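Local coordinates for RNA pseudouridylate synthase domain-containing protein 1 (Homo sapiens, PDB 5VBB), which probably converts uridine to pseudouridine in RNA and is a pseudouridine synthase of the RluA family, at residues A[98-103]-A[209-214]; A[102-107]-A[186-191]; A[140-145]-A[170-175]. All blocks are in the same frame, centred on the assembly; numbering follows the deposited sequence.

Contact 1: residues A[98-103]-A[209-214]; sequences AYLALL and HAFYLR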
ATOM      1  N   ALA A  98      -6.194  -3.562  -1.227  1.00 31.21           N
ATOM      2  CA  ALA A  98      -5.123  -4.514  -1.456  1.00 30.06           C
ATOM      3  C   ALA A  98      -3.928  -3.790  -2.038  1.00 33.77           C
ATOM      4  O   ALA A  98      -4.051  -2.740  -2.705  1.00 32.07           O
ATOM      5  CB  ALA A  98      -5.558  -5.675  -2.351  1.00 30.52           C
ATOM      6  N   TYR A  99      -2.753  -4.321  -1.742  1.00 32.54           N
ATOM      7  CA  TYR A  99      -1.498  -3.725  -2.150  1.00 31.98           C
ATOM      8  C   TYR A  99      -0.656  -4.751  -2.812  1.00 36.50           C
ATOM      9  O   TYR A  99      -0.812  -5.938  -2.544  1.00 33.51           O
ATOM     10  CB  TYR A  99      -0.708  -3.242  -0.917  1.00 33.20           C
ATOM     11  CG  TYR A  99      -1.377  -2.180  -0.093  1.00 35.17           C
ATOM     12  CD1 TYR A  99      -2.540  -2.453   0.622  1.00 37.19           C
ATOM     13  CD2 TYR A  99      -0.848  -0.889  -0.018  1.00 37.00           C
ATOM     14  CE1 TYR A  99      -3.199  -1.460   1.333  1.00 40.35           C
ATOM     15  CE2 TYR A  99      -1.476   0.101   0.738  1.00 39.05           C
ATOM     16  CZ  TYR A  99      -2.655  -0.192   1.404  1.00 42.41           C
ATOM     17  OH  TYR A  99      -3.267   0.710   2.213  1.00 40.83           O
ATOM     18  N   LEU A 100       0.307  -4.287  -3.600  1.00 33.76           N
ATOM     19  CA  LEU A 100       1.342  -5.119  -4.175  1.00 33.30           C
ATOM     20  C   LEU A 100       2.626  -4.712  -3.514  1.00 37.54           C
ATOM     21  O   LEU A 100       2.796  -3.532  -3.177  1.00 37.04           O
ATOM     22  CB  LEU A 100       1.481  -4.876  -5.683  1.00 33.60           C
ATOM     23  CG  LEU A 100       0.301  -5.282  -6.527  1.00 37.73           C
ATOM     24  CD1 LEU A 100       0.460  -4.800  -7.931  1.00 36.78           C
ATOM     25  CD2 LEU A 100       0.087  -6.797  -6.513  1.00 40.62           C
ATOM     26  N   ALA A 101       3.587  -5.653  -3.426  1.00 34.08           N
ATOM     27  CA  ALA A 101       4.895  -5.354  -2.870  1.00 33.44           C
ATOM     28  C   ALA A 101       5.927  -6.308  -3.348  1.00 38.09           C
ATOM     29  O   ALA A 101       5.594  -7.432  -3.716  1.00 37.53           O
ATOM     30  CB  ALA A 101       4.851  -5.401  -1.347  1.00 34.26           C
ATOM     31  N   LEU A 102       7.207  -5.862  -3.324  1.00 34.94           N
ATOM     32  CA  LEU A 102       8.349  -6.701  -3.555  1.00 34.38           C
ATOM     33  C   LEU A 102       9.000  -6.782  -2.187  1.00 38.13           C
ATOM     34  O   LEU A 102       9.359  -5.763  -1.640  1.00 38.74           O
ATOM     35  CB  LEU A 102       9.317  -6.152  -4.565  1.00 34.85           C
ATOM     36  CG  LEU A 102       8.814  -6.047  -6.000  1.00 39.22           C
ATOM     37  CD1 LEU A 102       9.825  -5.353  -6.875  1.00 40.37           C
ATOM     38  CD2 LEU A 102       8.469  -7.378  -6.549  1.00 38.25           C
ATOM     39  N   LEU A 103       9.085  -7.990  -1.622  1.00 35.83           N
ATOM     40  CA  LEU A 103       9.609  -8.229  -0.294  1.00 35.88           C
ATOM     41  C   LEU A 103      10.928  -8.985  -0.356  1.00 39.70           C
ATOM     42  O   LEU A 103      11.079  -9.835  -1.227  1.00 38.61           O
ATOM     43  CB  LEU A 103       8.612  -9.109   0.473  1.00 35.64           C
ATOM     44  CG  LEU A 103       7.201  -8.585   0.684  1.00 37.38           C
ATOM     45  CD1 LEU A 103       6.470  -9.498   1.644  1.00 36.51           C
ATOM     46  CD2 LEU A 103       7.225  -7.160   1.225  1.00 35.39           C
ATOM     47  N   HIS A 209       2.778  -0.602  -3.082  1.00 33.09           N
ATOM     48  CA  HIS A 209       1.871   0.081  -3.967  1.00 32.30           C
ATOM     49  C   HIS A 209       0.430  -0.251  -3.598  1.00 35.58           C
ATOM     50  O   HIS A 209       0.087  -1.430  -3.489  1.00 32.27           O
ATOM     51  CB  HIS A 209       2.128  -0.429  -5.398  1.00 33.84           C
ATOM     52  CG  HIS A 209       1.245   0.193  -6.432  1.00 37.09           C
ATOM     53  ND1 HIS A 209       1.367   1.534  -6.776  1.00 39.13           N
ATOM     54  CD2 HIS A 209       0.239  -0.360  -7.167  1.00 37.99           C
ATOM     55  CE1 HIS A 209       0.442   1.755  -7.699  1.00 38.85           C
ATOM     56  NE2 HIS A 209      -0.248   0.637  -7.978  1.00 38.35           N
ATOM     57  N   ALA A 210      -0.395   0.761  -3.408  1.00 32.84           N
ATOM     58  CA  ALA A 210      -1.822   0.560  -3.097  1.00 32.02           C
ATOM     59  C   ALA A 210      -2.491   0.282  -4.421  1.00 36.91           C
ATOM     60  O   ALA A 210      -2.661   1.165  -5.243  1.00 37.92           O
ATOM     61  CB  ALA A 210      -2.387   1.803  -2.417  1.00 31.99           C
ATOM     62  N   PHE A 211      -2.858  -0.961  -4.625  1.00 33.88           N
ATOM     63  CA  PHE A 211      -3.320  -1.485  -5.901  1.00 34.59           C
ATOM     64  C   PHE A 211      -4.819  -1.473  -6.083  1.00 34.91           C
ATOM     65  O   PHE A 211      -5.298  -0.958  -7.081  1.00 37.07           O
ATOM     66  CB  PHE A 211      -2.784  -2.925  -5.995  1.00 38.18           C
ATOM     67  CG  PHE A 211      -3.199  -3.744  -7.181  1.00 40.93           C
ATOM     68  CD1 PHE A 211      -2.800  -3.384  -8.465  1.00 45.70           C
ATOM     69  CD2 PHE A 211      -3.795  -4.979  -7.003  1.00 43.62           C
ATOM     70  CE1 PHE A 211      -3.010  -4.248  -9.545  1.00 46.53           C
ATOM     71  CE2 PHE A 211      -4.089  -5.785  -8.082  1.00 48.41           C
ATOM     72  CZ  PHE A 211      -3.645  -5.448  -9.338  1.00 46.11           C
ATOM     73  N   TYR A 212      -5.564  -2.006  -5.128  1.00 32.20           N
ATOM     74  CA  TYR A 212      -6.995  -2.174  -5.218  1.00 32.45           C
ATOM     75  C   TYR A 212      -7.659  -1.364  -4.117  1.00 34.50           C
ATOM     76  O   TYR A 212      -7.179  -1.348  -2.986  1.00 32.93           O
ATOM     77  CB  TYR A 212      -7.346  -3.662  -5.111  1.00 34.45           C
ATOM     78  CG  TYR A 212      -8.832  -3.920  -5.181  1.00 33.57           C
ATOM     79  CD1 TYR A 212      -9.495  -3.979  -6.404  1.00 35.72           C
ATOM     80  CD2 TYR A 212      -9.583  -4.097  -4.024  1.00 34.23           C
ATOM     81  CE1 TYR A 212     -10.885  -4.103  -6.463  1.00 37.79           C
ATOM     82  CE2 TYR A 212     -10.960  -4.271  -4.076  1.00 35.04           C
ATOM     83  CZ  TYR A 212     -11.605  -4.310  -5.293  1.00 36.71           C
ATOM     84  OH  TYR A 212     -12.962  -4.503  -5.270  1.00 39.01           O
ATOM     85  N   LEU A 213      -8.718  -0.653  -4.460  1.00 31.66           N
ATOM     86  CA  LEU A 213      -9.451   0.149  -3.481  1.00 33.36           C
ATOM     87  C   LEU A 213     -10.934   0.131  -3.838  1.00 36.64           C
ATOM     88  O   LEU A 213     -11.283   0.314  -4.987  1.00 37.95           O
ATOM     89  CB  LEU A 213      -8.888   1.579  -3.444  1.00 32.86           C
ATOM     90  CG  LEU A 213      -9.624   2.643  -2.593  1.00 36.46           C
ATOM     91  CD1 LEU A 213      -9.441   2.374  -1.095  1.00 35.68           C
ATOM     92  CD2 LEU A 213      -9.126   4.062  -2.961  1.00 37.27           C
ATOM     93  N   ARG A 214     -11.789  -0.189  -2.883  1.00 31.68           N
ATOM     94  CA  ARG A 214     -13.228  -0.218  -3.085  1.00 31.23           C
ATOM     95  C   ARG A 214     -13.859   0.503  -1.920  1.00 37.67           C
ATOM     96  O   ARG A 214     -13.639   0.088  -0.791  1.00 35.47           O
ATOM     97  CB  ARG A 214     -13.749  -1.642  -3.161  1.00 34.54           C
ATOM     98  CG  ARG A 214     -15.205  -1.726  -3.641  1.00 38.90           C
ATOM     99  CD  ARG A 214     -15.905  -2.983  -3.138  1.00 43.94           C
ATOM    100  NE  ARG A 214     -15.205  -4.198  -3.526  1.00 60.01           N
ATOM    101  CZ  ARG A 214     -15.445  -5.421  -3.053  1.00 61.89           C
ATOM    102  NH1 ARG A 214     -16.399  -5.620  -2.149  1.00 45.06           N
ATOM    103  NH2 ARG A 214     -14.738  -6.450  -3.482  1.00 49.71           N
TER
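Leu100 lays its CD1 methyl over one face of the Phe211 ring, a CH-pi contact 3.9 Å from the ring centroid, displaced toward the CD1-CE1 side. Phe211 reaches it with CG anti to its backbone N (chi1 176°), and Leu247 of helix 247-256 touches both residues. On the other face of the sheet the Tyr99 ring meets Ala210 obliquely, its CE2 3.7 Å from Ala210 CB. Its OH makes a weak hydrogen bond to a glycerol, probably from the crystallisation liquor, and its side chain lies about 7 Å from that of Asp67, the probable catalytic aspartate. An alanine in place of Tyr99 would probably open a gap beside Ala210 and leave the glycerol without its hydroxyl partner. Between these faces the antiparallel strands pair through Leu100 and His209, whose backbones bond both ways. A classic beta bulge follows: Ala98 O accepts from Phe211 N in the carbonyl plane and from Tyr212 N above it, both at 2.9 Å. Beyond it, Tyr212 OH takes NE and NH2 of Arg214 in the guanidinium plane and also meets Glu223. With His209 satisfied by Ser71 and Thr226, the chemistry implies a buried sheet junction whose polar ends are paired.

Contact 2: residues A[102-107]-A[186-191]; sequences LLRGHI and PVVGDL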
ATOM      1  N   LEU A 102       7.207  -5.862  -3.324  1.00 34.94           N
ATOM      2  CA  LEU A 102       8.349  -6.701  -3.555  1.00 34.38           C
ATOM      3  C   LEU A 102       9.000  -6.782  -2.187  1.00 38.13           C
ATOM      4  O   LEU A 102       9.359  -5.763  -1.640  1.00 38.74           O
ATOM      5  CB  LEU A 102       9.317  -6.152  -4.565  1.00 34.85           C
ATOM      6  CG  LEU A 102       8.814  -6.047  -6.000  1.00 39.22           C
ATOM      7  CD1 LEU A 102       9.825  -5.353  -6.875  1.00 40.37           C
ATOM      8  CD2 LEU A 102       8.469  -7.378  -6.549  1.00 38.25           C
ATOM      9  N   LEU A 103       9.085  -7.990  -1.622  1.00 35.83           N
ATOM     10  CA  LEU A 103       9.609  -8.229  -0.294  1.00 35.88           C
ATOM     11  C   LEU A 103      10.928  -8.985  -0.356  1.00 39.70           C
ATOM     12  O   LEU A 103      11.079  -9.835  -1.227  1.00 38.61           O
ATOM     13  CB  LEU A 103       8.612  -9.109   0.473  1.00 35.64           C
ATOM     14  CG  LEU A 103       7.201  -8.585   0.684  1.00 37.38           C
ATOM     15  CD1 LEU A 103       6.470  -9.498   1.644  1.00 36.51           C
ATOM     16  CD2 LEU A 103       7.225  -7.160   1.225  1.00 35.39           C
ATOM     17  N   ARG A 104      11.789  -8.809   0.653  1.00 36.76           N
ATOM     18  CA  ARG A 104      13.085  -9.510   0.732  1.00 36.98           C
ATOM     19  C   ARG A 104      12.903 -10.996   1.007  1.00 42.06           C
ATOM     20  O   ARG A 104      12.129 -11.349   1.883  1.00 41.12           O
ATOM     21  CB  ARG A 104      13.972  -8.919   1.848  1.00 37.70           C
ATOM     22  CG  ARG A 104      14.436  -7.476   1.625  1.00 43.58           C
ATOM     23  CD  ARG A 104      15.511  -7.437   0.595  1.00 48.61           C
ATOM     24  NE  ARG A 104      15.971  -6.092   0.259  1.00 48.11           N
ATOM     25  CZ  ARG A 104      16.619  -5.793  -0.856  1.00 52.82           C
ATOM     26  NH1 ARG A 104      16.890  -6.739  -1.748  1.00 42.96           N
ATOM     27  NH2 ARG A 104      16.969  -4.540  -1.112  1.00 50.31           N
ATOM     28  N   GLY A 105      13.645 -11.840   0.284  1.00 41.87           N
ATOM     29  CA  GLY A 105      13.615 -13.290   0.430  1.00 42.36           C
ATOM     30  C   GLY A 105      12.498 -13.967  -0.335  1.00 45.71           C
ATOM     31  O   GLY A 105      11.512 -13.331  -0.718  1.00 46.10           O
ATOM     32  N   HIS A 106      12.652 -15.281  -0.555  1.00 41.78           N
ATOM     33  CA  HIS A 106      11.672 -16.148  -1.206  1.00 40.78           C
ATOM     34  C   HIS A 106      10.751 -16.738  -0.124  1.00 44.71           C
ATOM     35  O   HIS A 106      11.216 -17.546   0.670  1.00 43.47           O
ATOM     36  CB  HIS A 106      12.386 -17.294  -1.951  1.00 42.98           C
ATOM     37  CG  HIS A 106      13.067 -16.842  -3.211  1.00 45.80           C
ATOM     38  ND1 HIS A 106      13.952 -17.660  -3.878  1.00 47.93           N
ATOM     39  CD2 HIS A 106      12.868 -15.720  -3.945  1.00 45.51           C
ATOM     40  CE1 HIS A 106      14.335 -16.979  -4.947  1.00 47.55           C
ATOM     41  NE2 HIS A 106      13.696 -15.807  -5.036  1.00 46.69           N
ATOM     42  N   ILE A 107       9.466 -16.337  -0.085  1.00 41.50           N
ATOM     43  CA  ILE A 107       8.506 -16.840   0.909  1.00 40.22           C
ATOM     44  C   ILE A 107       8.021 -18.180   0.388  1.00 45.10           C
ATOM     45  O   ILE A 107       7.455 -18.214  -0.701  1.00 44.70           O
ATOM     46  CB  ILE A 107       7.373 -15.813   1.093  1.00 42.50           C
ATOM     47  CG1 ILE A 107       7.969 -14.504   1.653  1.00 42.17           C
ATOM     48  CG2 ILE A 107       6.270 -16.349   2.011  1.00 44.87           C
ATOM     49  CD1 ILE A 107       7.016 -13.319   1.859  1.00 38.77           C
ATOM     50  N   PRO A 186      11.055  -7.989   4.808  1.00 36.33           N
ATOM     51  CA  PRO A 186      10.726  -6.563   4.699  1.00 34.88           C
ATOM     52  C   PRO A 186      10.506  -6.092   3.274  1.00 39.29           C
ATOM     53  O   PRO A 186      11.036  -6.669   2.323  1.00 38.64           O
ATOM     54  CB  PRO A 186      11.941  -5.858   5.331  1.00 38.13           C
ATOM     55  CG  PRO A 186      13.010  -6.866   5.363  1.00 44.14           C
ATOM     56  CD  PRO A 186      12.382  -8.196   5.445  1.00 40.05           C
ATOM     57  N   VAL A 187       9.796  -4.964   3.136  1.00 35.81           N
ATOM     58  CA  VAL A 187       9.579  -4.388   1.829  1.00 34.08           C
ATOM     59  C   VAL A 187      10.914  -3.876   1.306  1.00 38.30           C
ATOM     60  O   VAL A 187      11.667  -3.224   2.019  1.00 36.91           O
ATOM     61  CB  VAL A 187       8.521  -3.264   1.869  1.00 37.04           C
ATOM     62  CG1 VAL A 187       8.408  -2.576   0.519  1.00 36.53           C
ATOM     63  CG2 VAL A 187       7.185  -3.782   2.347  1.00 36.11           C
ATOM     64  N   VAL A 188      11.194  -4.172   0.035  1.00 36.45           N
ATOM     65  CA  VAL A 188      12.401  -3.715  -0.635  1.00 34.43           C
ATOM     66  C   VAL A 188      12.383  -2.199  -0.696  1.00 39.05           C
ATOM     67  O   VAL A 188      11.385  -1.610  -1.087  1.00 35.66           O
ATOM     68  CB  VAL A 188      12.528  -4.340  -2.047  1.00 39.67           C
ATOM     69  CG1 VAL A 188      13.664  -3.700  -2.835  1.00 39.63           C
ATOM     70  CG2 VAL A 188      12.729  -5.865  -1.957  1.00 39.85           C
ATOM     71  N   GLY A 189      13.494  -1.585  -0.306  1.00 37.44           N
ATOM     72  CA  GLY A 189      13.653  -0.137  -0.279  1.00 36.38           C
ATOM     73  C   GLY A 189      12.964   0.541   0.896  1.00 38.19           C
ATOM     74  O   GLY A 189      12.826   1.777   0.912  1.00 37.30           O
ATOM     75  N   ASP A 190      12.593  -0.221   1.914  1.00 35.88           N
ATOM     76  CA  ASP A 190      11.966   0.338   3.110  1.00 36.16           C
ATOM     77  C   ASP A 190      13.043   0.887   4.036  1.00 41.05           C
ATOM     78  O   ASP A 190      13.712   0.137   4.753  1.00 38.81           O
ATOM     79  CB  ASP A 190      11.094  -0.684   3.825  1.00 37.76           C
ATOM     80  CG  ASP A 190      10.191  -0.091   4.888  1.00 43.05           C
ATOM     81  OD1 ASP A 190      10.557   0.934   5.471  1.00 38.46           O
ATOM     82  OD2 ASP A 190       9.168  -0.721   5.221  1.00 40.84           O
ATOM     83  N   LEU A 191      13.164   2.210   4.047  1.00 38.29           N
ATOM     84  CA  LEU A 191      14.198   2.896   4.821  1.00 41.15           C
ATOM     85  C   LEU A 191      13.947   2.896   6.313  1.00 44.49           C
ATOM     86  O   LEU A 191      14.874   3.143   7.059  1.00 45.20           O
ATOM     87  CB  LEU A 191      14.348   4.341   4.332  1.00 42.24           C
ATOM     88  CG  LEU A 191      14.753   4.501   2.866  1.00 46.12           C
ATOM     89  CD1 LEU A 191      14.738   5.957   2.461  1.00 49.00           C
ATOM     90  CD2 LEU A 191      16.103   3.876   2.611  1.00 47.85           C
TER
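Leu103 and Val187 meet through their methyls, CD2 of the leucine lying 3.6 Å from CG2 of the valine, at the tightly packed end of this contact. Their backbones form a single bridge, bounded by two nearly straight hydrogen bonds: Val188 N gives to Leu102 O at 3.0 Å (174°), and Arg104 N gives to Pro186 O at 2.8 Å. Val188 also sets its CG2 methyl 3.4 Å from Leu102 O, beside the carbonyl that its own N-H holds. Leu148 of strand 146-156, Val164 of strand 159-168 and Cys180 of helix 175-182 touch Leu103.

The partly exposed side belongs to Arg104. Its chain bends at CG (chi2 -75°), first crossing the Pro186 ring at about a right angle, Arg104 CG 4.0 Å from Pro186 CG, then turning the guanidinium so that one face lies against the methyls of Val188, with NH2 3.8 Å from CG1. These are looser, van der Waals contacts; the charge is answered by Glu200, which forms a salt bridge with NE and also accepts from Gly189 N.

From the bridged Val187 the chain turns to Asp190 in a type II beta turn, closed by Asp190 N to Val187 O, with Gly189 at its positive-phi third position. The arrangement is a loop following helix 175-182 that docks by a single bridge on the end of strand 96-104, within the large antiparallel sheet of the pseudouridine synthase fold.

Contact 3: residues A[140-145]-A[170-175]; sequences NPKPSL and TGRTHQ. With SO4 (sulfate ion), chain D; SO4 (sulfate ion), chain C.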
ATOM      1  N   ASN A 140       0.623  -0.290  23.820  1.00 51.36           N
ATOM      2  CA  ASN A 140      -0.766  -0.209  23.364  1.00 50.42           C
ATOM      3  C   ASN A 140      -0.965  -0.981  22.043  1.00 48.83           C
ATOM      4  O   ASN A 140      -1.362  -0.417  21.021  1.00 46.96           O
ATOM      5  CB  ASN A 140      -1.199   1.278  23.252  1.00 58.00           C
ATOM      6  CG  ASN A 140      -2.701   1.495  23.241  1.00 93.52           C
ATOM      7  OD1 ASN A 140      -3.467   0.780  23.903  1.00 88.96           O
ATOM      8  ND2 ASN A 140      -3.162   2.527  22.541  1.00 87.31           N
ATOM      9  N   PRO A 141      -0.682  -2.299  22.055  1.00 43.93           N
ATOM     10  CA  PRO A 141      -0.875  -3.086  20.837  1.00 40.73           C
ATOM     11  C   PRO A 141      -2.355  -3.087  20.406  1.00 43.54           C
ATOM     12  O   PRO A 141      -3.272  -3.088  21.245  1.00 39.91           O
ATOM     13  CB  PRO A 141      -0.351  -4.459  21.229  1.00 43.35           C
ATOM     14  CG  PRO A 141      -0.548  -4.524  22.744  1.00 49.85           C
ATOM     15  CD  PRO A 141      -0.263  -3.148  23.200  1.00 46.48           C
ATOM     16  N   LYS A 142      -2.580  -3.027  19.086  1.00 38.33           N
ATOM     17  CA  LYS A 142      -3.907  -2.920  18.521  1.00 37.44           C
ATOM     18  C   LYS A 142      -4.181  -4.021  17.526  1.00 40.34           C
ATOM     19  O   LYS A 142      -3.240  -4.610  16.994  1.00 38.82           O
ATOM     20  CB  LYS A 142      -4.086  -1.553  17.852  1.00 37.63           C
ATOM     21  CG  LYS A 142      -4.403  -0.430  18.822  1.00 43.29           C
ATOM     22  CD  LYS A 142      -4.597   0.849  18.049  1.00 49.59           C
ATOM     23  CE  LYS A 142      -4.397   2.105  18.865  1.00 61.20           C
ATOM     24  NZ  LYS A 142      -4.612   3.311  18.005  1.00 70.20           N
ATOM     25  N   PRO A 143      -5.484  -4.316  17.288  1.00 37.50           N
ATOM     26  CA  PRO A 143      -5.848  -5.410  16.371  1.00 35.65           C
ATOM     27  C   PRO A 143      -5.219  -5.326  15.027  1.00 38.42           C
ATOM     28  O   PRO A 143      -5.223  -4.260  14.398  1.00 40.35           O
ATOM     29  CB  PRO A 143      -7.357  -5.264  16.208  1.00 36.76           C
ATOM     30  CG  PRO A 143      -7.799  -4.454  17.337  1.00 42.35           C
ATOM     31  CD  PRO A 143      -6.689  -3.632  17.802  1.00 38.86           C
ATOM     32  N   SER A 144      -4.723  -6.439  14.553  1.00 33.06           N
ATOM     33  CA  SER A 144      -3.993  -6.418  13.304  1.00 31.81           C
ATOM     34  C   SER A 144      -4.176  -7.670  12.527  1.00 34.39           C
ATOM     35  O   SER A 144      -4.101  -8.756  13.102  1.00 35.69           O
ATOM     36  CB  SER A 144      -2.508  -6.199  13.585  1.00 37.14           C
ATOM     37  OG  SER A 144      -2.259  -5.108  14.459  1.00 41.19           O
ATOM     38  N   LEU A 145      -4.383  -7.542  11.226  1.00 30.51           N
ATOM     39  CA  LEU A 145      -4.513  -8.711  10.365  1.00 32.72           C
ATOM     40  C   LEU A 145      -4.174  -8.346   8.933  1.00 34.54           C
ATOM     41  O   LEU A 145      -4.859  -7.508   8.326  1.00 32.59           O
ATOM     42  CB  LEU A 145      -5.912  -9.286  10.420  1.00 34.48           C
ATOM     43  CG  LEU A 145      -6.142 -10.593   9.600  1.00 42.16           C
ATOM     44  CD1 LEU A 145      -5.195 -11.664   9.977  1.00 44.55           C
ATOM     45  CD2 LEU A 145      -7.460 -11.109   9.853  1.00 45.17           C
ATOM     46  N   THR A 170      -7.222  -4.637   8.747  1.00 33.83           N
ATOM     47  CA  THR A 170      -7.179  -3.626   9.797  1.00 34.69           C
ATOM     48  C   THR A 170      -6.403  -2.443   9.225  1.00 37.91           C
ATOM     49  O   THR A 170      -5.814  -2.571   8.156  1.00 35.72           O
ATOM     50  CB  THR A 170      -6.574  -4.158  11.055  1.00 36.90           C
ATOM     51  OG1 THR A 170      -5.299  -4.665  10.744  1.00 32.70           O
ATOM     52  CG2 THR A 170      -7.420  -5.242  11.702  1.00 39.86           C
ATOM     53  N   GLY A 171      -6.398  -1.321   9.936  1.00 35.62           N
ATOM     54  CA  GLY A 171      -5.767  -0.102   9.478  1.00 35.68           C
ATOM     55  C   GLY A 171      -4.678   0.440  10.373  1.00 39.65           C
ATOM     56  O   GLY A 171      -4.609   1.644  10.576  1.00 38.38           O
ATOM     57  N   ARG A 172      -3.759  -0.397  10.843  1.00 34.97           N
ATOM     58  CA  ARG A 172      -2.710   0.104  11.754  1.00 33.73           C
ATOM     59  C   ARG A 172      -1.733   0.966  10.983  1.00 36.00           C
ATOM     60  O   ARG A 172      -1.516   0.712   9.818  1.00 33.60           O
ATOM     61  CB  ARG A 172      -1.946  -1.052  12.430  1.00 33.88           C
ATOM     62  CG  ARG A 172      -2.796  -2.097  13.123  1.00 35.79           C
ATOM     63  CD  ARG A 172      -3.100  -1.693  14.556  1.00 35.77           C
ATOM     64  NE  ARG A 172      -3.936  -0.485  14.587  1.00 40.36           N
ATOM     65  CZ  ARG A 172      -5.247  -0.442  14.357  1.00 54.15           C
ATOM     66  NH1 ARG A 172      -5.894   0.718  14.396  1.00 41.78           N
ATOM     67  NH2 ARG A 172      -5.926  -1.558  14.093  1.00 37.24           N
ATOM     68  N   THR A 173      -1.085   1.920  11.630  1.00 34.07           N
ATOM     69  CA  THR A 173      -0.083   2.753  10.947  1.00 34.39           C
ATOM     70  C   THR A 173       1.077   1.868  10.488  1.00 36.90           C
ATOM     71  O   THR A 173       1.454   0.960  11.205  1.00 37.02           O
ATOM     72  CB  THR A 173       0.369   3.886  11.877  1.00 44.27           C
ATOM     73  OG1 THR A 173      -0.716   4.791  12.046  1.00 43.94           O
ATOM     74  CG2 THR A 173       1.619   4.628  11.347  1.00 44.50           C
ATOM     75  N   HIS A 174       1.554   2.042   9.254  1.00 34.76           N
ATOM     76  CA  HIS A 174       2.646   1.235   8.668  1.00 34.86           C
ATOM     77  C   HIS A 174       2.406  -0.290   8.785  1.00 37.09           C
ATOM     78  O   HIS A 174       3.362  -1.065   8.831  1.00 34.94           O
ATOM     79  CB  HIS A 174       3.980   1.588   9.312  1.00 36.02           C
ATOM     80  CG  HIS A 174       4.332   3.043   9.282  1.00 39.60           C
ATOM     81  ND1 HIS A 174       5.225   3.570  10.186  1.00 41.73           N
ATOM     82  CD2 HIS A 174       3.900   4.034   8.470  1.00 40.75           C
ATOM     83  CE1 HIS A 174       5.349   4.853   9.873  1.00 41.36           C
ATOM     84  NE2 HIS A 174       4.552   5.181   8.866  1.00 40.81           N
ATOM     85  N   GLN A 175       1.145  -0.718   8.849  1.00 34.15           N
ATOM     86  CA  GLN A 175       0.810  -2.138   9.051  1.00 32.60           C
ATOM     87  C   GLN A 175       1.525  -3.107   8.158  1.00 36.88           C
ATOM     88  O   GLN A 175       2.103  -4.078   8.633  1.00 36.08           O
ATOM     89  CB  GLN A 175      -0.670  -2.366   8.825  1.00 34.46           C
ATOM     90  CG  GLN A 175      -1.066  -3.814   9.024  1.00 34.03           C
ATOM     91  CD  GLN A 175      -2.520  -4.027   9.309  1.00 39.26           C
ATOM     92  OE1 GLN A 175      -3.167  -3.267  10.047  1.00 34.31           O
ATOM     93  NE2 GLN A 175      -3.082  -5.066   8.735  1.00 33.70           N
TER
HETATM   94  S   SO4 D 303      -2.578   2.979  15.001  1.00 49.49           S
HETATM   95  O1  SO4 D 303      -2.091   3.408  16.309  1.00 52.31           O
HETATM   96  O2  SO4 D 303      -4.053   2.888  15.013  1.00 51.62           O
HETATM   97  O3  SO4 D 303      -1.955   1.703  14.616  1.00 43.47           O
HETATM   98  O4  SO4 D 303      -2.180   3.961  14.036  1.00 51.10           O
HETATM   99  S   SO4 C 302      -8.996  -0.875  12.420  1.00 78.41           S
HETATM  100  O1  SO4 C 302      -8.699  -2.158  13.054  1.00 78.56           O
HETATM  101  O2  SO4 C 302      -9.535   0.019  13.413  1.00 78.48           O
HETATM  102  O3  SO4 C 302      -7.805  -0.252  11.922  1.00 81.17           O
HETATM  103  O4  SO4 C 302      -9.927  -1.071  11.318  1.00 81.34           O
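Arg172 crosses Lys142 at about a right angle and can be followed outward atom by atom. Its CB lies near O3 of the chain D sulfate. CG, anti to the carbonyl carbon (chi1 -52°), comes 3.3 Å from Ser144 OG, a hydroxyl turned back to donate to Lys142 O. CD meets Pro143 O and Lys142 CB, which approach it at roughly right angles to each other, and bends at chi2 and chi3 swing the guanidinium across the lysine, whose CB and CG lie over one face. Its nitrogens make the hydrogen bonds: NE donates to O3 of the chain D sulfate at 3.0 Å, NH1 to O2 of the same ion at 2.9 Å, and NH2 to both Pro143 O, at 2.8 Å and in the carbonyl plane, and O1 of the chain C sulfate. Lys142 NZ, Thr173 N and Thr173 OG1 complete much of the shell round the chain D ion, while Gly171 N holds the chain C ion. The sulfates probably came from the crystallisation liquor, but this cluster of donors is consistent with a surface suited to RNA phosphates.

Deeper in, Thr170 OG1 accepts from Leu145 N at 3.1 Å and donates to Gln175 OE1, which also takes Arg172 N, so the glutamine ties the Thr170 hydroxyl to the Arg172 backbone. Gln175 NE2 is hydrogen-bonded to Thr146 OG1. The 170-175 loop leads from strand 159-168 to helix 175-182, with His174 at the N-cap position; strand 118-121 touches it through Ile118 and Arg120 and pairs with strand 138-142 in the small three-stranded sheet.

Contacts 1 and 2 are buried and share strand 96-104: contact 1 pairs it with strand 208-216 near the middle of the chain, whereas contact 2 uses its far end to receive a loop, their centres about 14 Å apart. Contact 3 is only partly buried, with centres about 17 and 19 Å from those of contacts 1 and 2, and its segments fall within the sequence loop that each of them closes. The chemistry changes accordingly, from backbone pairing broken by one bulge under apolar cover, through a single bridge with one partly exposed arginine, to side-chain bonding and sulfate binding at 140-145 and 170-175. Helix 175-182 is common ground for contacts 2 and 3.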